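Side-chain contacts in uncharacterized ParM protein (Staphylococcus aureus, PDB 3JS6), which is an actin-like plasmid segregation protein that forms filaments and probably uses them to move plasmid DNA copies apart before cell division: residues A[219-222]-A[223-227]; A[131-134]-A[135-138]. All blocks are in the same frame, centred on the assembly; numbering follows the deposited sequence.

Contact 1. Residues A[219-222]-A[223-227]; sequences IDFY and KRIAS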
loop_
_atom_site.group_PDB
_atom_site.type_symbol
_atom_site.label_atom_id
_atom_site.label_comp_id
_atom_site.label_asym_id
_atom_site.label_seq_id
_atom_site.Cartn_x
_atom_site.Cartn_y
_atom_site.Cartn_z
ATOM N N ILE A 219 14.840 8.670 1.102
ATOM C CA ILE A 219 15.664 9.215 0.023
ATOM C C ILE A 219 16.568 10.298 0.630
ATOM O O ILE A 219 17.780 10.296 0.423
ATOM C CB ILE A 219 14.766 9.804 -1.097
ATOM C CG1 ILE A 219 14.000 8.665 -1.776
ATOM C CG2 ILE A 219 15.606 10.590 -2.103
ATOM C CD1 ILE A 219 12.951 9.107 -2.771
ATOM N N ASP A 220 15.979 11.203 1.405
ATOM C CA ASP A 220 16.750 12.253 2.065
ATOM C C ASP A 220 17.787 11.649 3.020
ATOM O O ASP A 220 18.907 12.166 3.155
ATOM C CB ASP A 220 15.832 13.171 2.868
ATOM C CG ASP A 220 14.915 13.982 1.993
ATOM O OD1 ASP A 220 15.389 14.982 1.403
ATOM O OD2 ASP A 220 13.723 13.608 1.888
ATOM N N PHE A 221 17.405 10.567 3.695
ATOM C CA PHE A 221 18.303 9.901 4.635
ATOM C C PHE A 221 19.573 9.427 3.922
ATOM O O PHE A 221 20.682 9.858 4.245
ATOM C CB PHE A 221 17.595 8.693 5.267
ATOM C CG PHE A 221 18.388 8.014 6.361
ATOM C CD1 PHE A 221 18.748 8.709 7.514
ATOM C CD2 PHE A 221 18.735 6.670 6.252
ATOM C CE1 PHE A 221 19.438 8.076 8.544
ATOM C CE2 PHE A 221 19.427 6.020 7.277
ATOM C CZ PHE A 221 19.780 6.725 8.427
ATOM N N TYR A 222 19.380 8.537 2.955
ATOM C CA TYR A 222 20.465 7.955 2.187
ATOM C C TYR A 222 21.277 9.009 1.443
ATOM O O TYR A 222 22.478 8.833 1.218
ATOM C CB TYR A 222 19.918 6.920 1.190
ATOM C CG TYR A 222 19.390 5.645 1.824
ATOM C CD1 TYR A 222 18.026 5.447 2.008
ATOM C CD2 TYR A 222 20.260 4.627 2.225
ATOM C CE1 TYR A 222 17.535 4.261 2.576
ATOM C CE2 TYR A 222 19.781 3.440 2.793
ATOM C CZ TYR A 222 18.416 3.265 2.963
ATOM O OH TYR A 222 17.928 2.098 3.510
ATOM N N LYS A 223 20.622 10.099 1.057
ATOM C CA LYS A 223 21.305 11.178 0.351
ATOM C C LYS A 223 22.205 11.936 1.306
ATOM O O LYS A 223 23.356 12.240 0.988
ATOM C CB LYS A 223 20.284 12.139 -0.270
ATOM C CG LYS A 223 20.086 11.945 -1.768
ATOM C CD LYS A 223 20.963 12.898 -2.589
ATOM C CE LYS A 223 22.465 12.744 -2.302
ATOM N NZ LYS A 223 23.030 11.418 -2.690
ATOM N N ARG A 224 21.675 12.239 2.485
ATOM C CA ARG A 224 22.429 12.965 3.491
ATOM C C ARG A 224 23.629 12.119 3.932
ATOM O O ARG A 224 24.660 12.653 4.335
ATOM C CB ARG A 224 21.525 13.287 4.682
ATOM C CG ARG A 224 22.085 14.321 5.646
ATOM C CD ARG A 224 21.233 14.409 6.909
ATOM N NE ARG A 224 19.886 14.899 6.632
ATOM C CZ ARG A 224 19.554 16.186 6.565
ATOM N NH1 ARG A 224 20.477 17.123 6.761
ATOM N NH2 ARG A 224 18.300 16.537 6.300
ATOM N N ILE A 225 23.500 10.797 3.846
ATOM C CA ILE A 225 24.596 9.910 4.231
ATOM C C ILE A 225 25.639 9.858 3.114
ATOM O O ILE A 225 26.832 10.057 3.362
ATOM C CB ILE A 225 24.087 8.474 4.543
ATOM C CG1 ILE A 225 23.422 8.452 5.924
ATOM C CG2 ILE A 225 25.241 7.475 4.501
ATOM C CD1 ILE A 225 22.783 7.131 6.268
ATOM N N ALA A 226 25.179 9.599 1.891
ATOM C CA ALA A 226 26.057 9.523 0.723
ATOM C C ALA A 226 26.889 10.791 0.555
ATOM O O ALA A 226 27.971 10.763 -0.038
ATOM C CB ALA A 226 25.232 9.276 -0.533
ATOM N N SER A 227 26.381 11.901 1.080
ATOM C CA SER A 227 27.082 13.174 0.987
ATOM C C SER A 227 28.264 13.254 1.956
ATOM O O SER A 227 29.395 13.513 1.541
ATOM C CB SER A 227 26.111 14.333 1.247
ATOM O OG SER A 227 25.598 14.298 2.570
#

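Contact 2. Residues A[131-134]-A[135-138]; sequences AKFE and KLLN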
loop_
_atom_site.group_PDB
_atom_site.type_symbol
_atom_site.label_atom_id
_atom_site.label_comp_id
_atom_site.label_asym_id
_atom_site.label_seq_id
_atom_site.Cartn_x
_atom_site.Cartn_y
_atom_site.Cartn_z
ATOM N N ALA A 131 -16.601 8.891 -3.114
ATOM C CA ALA A 131 -17.721 8.479 -3.963
ATOM C C ALA A 131 -17.236 7.984 -5.323
ATOM O O ALA A 131 -17.702 6.965 -5.820
ATOM C CB ALA A 131 -18.692 9.633 -4.158
ATOM N N LYS A 132 -16.311 8.707 -5.940
ATOM C CA LYS A 132 -15.796 8.287 -7.235
ATOM C C LYS A 132 -14.924 7.032 -7.152
ATOM O O LYS A 132 -14.901 6.245 -8.082
ATOM C CB LYS A 132 -15.002 9.427 -7.880
ATOM C CG LYS A 132 -15.902 10.573 -8.352
ATOM C CD LYS A 132 -15.123 11.700 -9.042
ATOM C CE LYS A 132 -14.123 12.349 -8.104
ATOM N NZ LYS A 132 -13.446 13.508 -8.760
ATOM N N PHE A 133 -14.203 6.846 -6.049
ATOM C CA PHE A 133 -13.341 5.658 -5.923
ATOM C C PHE A 133 -14.253 4.446 -5.743
ATOM O O PHE A 133 -14.065 3.415 -6.386
ATOM C CB PHE A 133 -12.426 5.811 -4.715
ATOM C CG PHE A 133 -11.355 4.752 -4.600
ATOM C CD1 PHE A 133 -10.683 4.582 -3.391
ATOM C CD2 PHE A 133 -10.964 3.997 -5.696
ATOM C CE1 PHE A 133 -9.631 3.678 -3.267
ATOM C CE2 PHE A 133 -9.914 3.093 -5.592
ATOM C CZ PHE A 133 -9.246 2.932 -4.376
ATOM N N GLU A 134 -15.248 4.572 -4.868
ATOM C CA GLU A 134 -16.163 3.468 -4.646
ATOM C C GLU A 134 -16.898 3.150 -5.943
ATOM O O GLU A 134 -17.255 1.997 -6.192
ATOM C CB GLU A 134 -17.134 3.788 -3.490
ATOM C CG GLU A 134 -18.580 4.056 -3.881
ATOM C CD GLU A 134 -19.332 2.818 -4.370
ATOM O OE1 GLU A 134 -19.386 1.801 -3.631
ATOM O OE2 GLU A 134 -19.880 2.876 -5.494
ATOM N N LYS A 135 -17.132 4.157 -6.783
ATOM C CA LYS A 135 -17.807 3.894 -8.056
ATOM C C LYS A 135 -16.887 3.125 -9.027
ATOM O O LYS A 135 -17.341 2.337 -9.855
ATOM C CB LYS A 135 -18.262 5.201 -8.709
ATOM C CG LYS A 135 -19.693 5.577 -8.401
ATOM C CD LYS A 135 -20.124 6.813 -9.192
ATOM C CE LYS A 135 -19.903 6.608 -10.696
ATOM N NZ LYS A 135 -20.266 7.803 -11.525
ATOM N N LEU A 136 -15.589 3.362 -8.937
ATOM C CA LEU A 136 -14.675 2.644 -9.800
ATOM C C LEU A 136 -14.659 1.167 -9.365
ATOM O O LEU A 136 -14.680 0.266 -10.189
ATOM C CB LEU A 136 -13.258 3.215 -9.665
ATOM C CG LEU A 136 -12.902 4.573 -10.278
ATOM C CD1 LEU A 136 -11.476 4.974 -9.849
ATOM C CD2 LEU A 136 -12.996 4.494 -11.806
ATOM N N LEU A 137 -14.645 0.948 -8.056
ATOM C CA LEU A 137 -14.556 -0.392 -7.474
ATOM C C LEU A 137 -15.812 -1.244 -7.536
ATOM O O LEU A 137 -15.768 -2.432 -7.872
ATOM C CB LEU A 137 -14.130 -0.265 -6.013
ATOM C CG LEU A 137 -12.780 0.420 -5.809
ATOM C CD1 LEU A 137 -12.539 0.649 -4.298
ATOM C CD2 LEU A 137 -11.672 -0.439 -6.426
ATOM N N ASN A 138 -16.939 -0.625 -7.219
ATOM C CA ASN A 138 -18.192 -1.351 -7.179
ATOM C C ASN A 138 -18.907 -1.553 -8.498
ATOM O O ASN A 138 -19.864 -0.839 -8.801
ATOM C CB ASN A 138 -19.143 -0.682 -6.199
ATOM C CG ASN A 138 -20.051 -1.670 -5.540
ATOM O OD1 ASN A 138 -20.442 -2.656 -6.157
ATOM N ND2 ASN A 138 -20.393 -1.425 -4.278
#

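Contact 1. Residues A[219-222]-A[223-227]
F221 and I225, one helical turn apart on helix 218-228, form the tightly packed side of this contact. The CD1 methyl of I225 lies over one face of the F221 ring, 3.9 Å from the ring centroid and 20° off the normal, displaced toward the rim so that it sits 3.7 Å from both CE2 and CZ of F221. Both side chains shape this CH-pi contact: with CG anti to the backbone N (chi1 -174°) the ring stands out from the helix, and the extended CG1-CD1 arm of I225 leans back over its face. The rings of H304 and F266 also meet F221 edge-to-face, and helix 263-284 supplies further cover. The helix belongs to the MreB-like C-terminal half of an actin-like fold and follows strand 205-214; this flank faces neighbouring helices, with Y222 directed to helix 240-244 and I303. The backbone of helix 218-228 is bonded i to i+4, as in A226 N to Y222 O at 2.9 Å. The other flank is looser. OD1 of D220 remains 5.9 Å from NH2 of R224, so their opposite charges probably attract only diffusely; OD2 of D220 instead accepts the backbone N-H of G217, and the R224 side chain also packs on E269. K223 is solvent-exposed and folds its chain at three successive torsions, while exposed S227 turns OG back to donate to R224 O at 2.6 Å.

Contact 2. Residues A[131-134]-A[135-138]
F133 O receives the N-H of L137 at 3.0 Å in a fairly straight i to i+4 bond, and E134 O takes N138 N at 2.8 Å as the last turn of helix 128-137 runs out. Outside this turn, one face of the F133 ring meets the CD1 methyl of L137, 3.9 Å from the ring centroid and 14° off its normal, a CH-pi contact. CE2 of F133 is the ring atom nearest this methyl, and L137 CG also packs close to it. The leucine torsion, with CG anti to its carbonyl carbon, directs the branch back toward the preceding turn. CD1 of L136 approaches the same ring more distantly, 4.3 Å from F133 CD2. In the N-terminal domain of this actin-like fold the helix lies against the sheet, and F133 and L137 contribute to the interface: both touch T118 of strand 111-120, while L137 also reaches V96 of helix 90-104. E134 and N138 pack on strand 148-161. With an unusual first torsion (chi1 109°) and a bend at chi2, E134 lays its carboxylate alongside the last turn, where OE1 accepts a weak, long hydrogen bond from N138 ND2 at 3.4 Å. The carboxylate and amide planes are turned 45° from each other. N138 is the first residue to leave helical geometry; the weak side-chain bond joins the same two residues as the closing backbone bond. K132 reaches away from the turn to a salt bridge with D88.

Running from the N terminus, the chain first reaches contact 2, at the end of helix 128-137, which joins strand 111-120 to strand 141-145 in the N-terminal domain. Contact 1 follows on helix 218-228, after strand 205-214 of the five-stranded sheet in the C-terminal domain. Each lies within successive turns of one helix, contact 2 running one residue past its end, so neither closes a long loop, and the two neither nest nor cross. Contacts 1 and 2 lie on opposite sides of the chain's centre, with about 39 Å between the centres of the two contacts. Contact 2 faces the large mixed sheet and helix 90-104, whereas contact 1 packs among helices 240-244, 263-284 and 301-311.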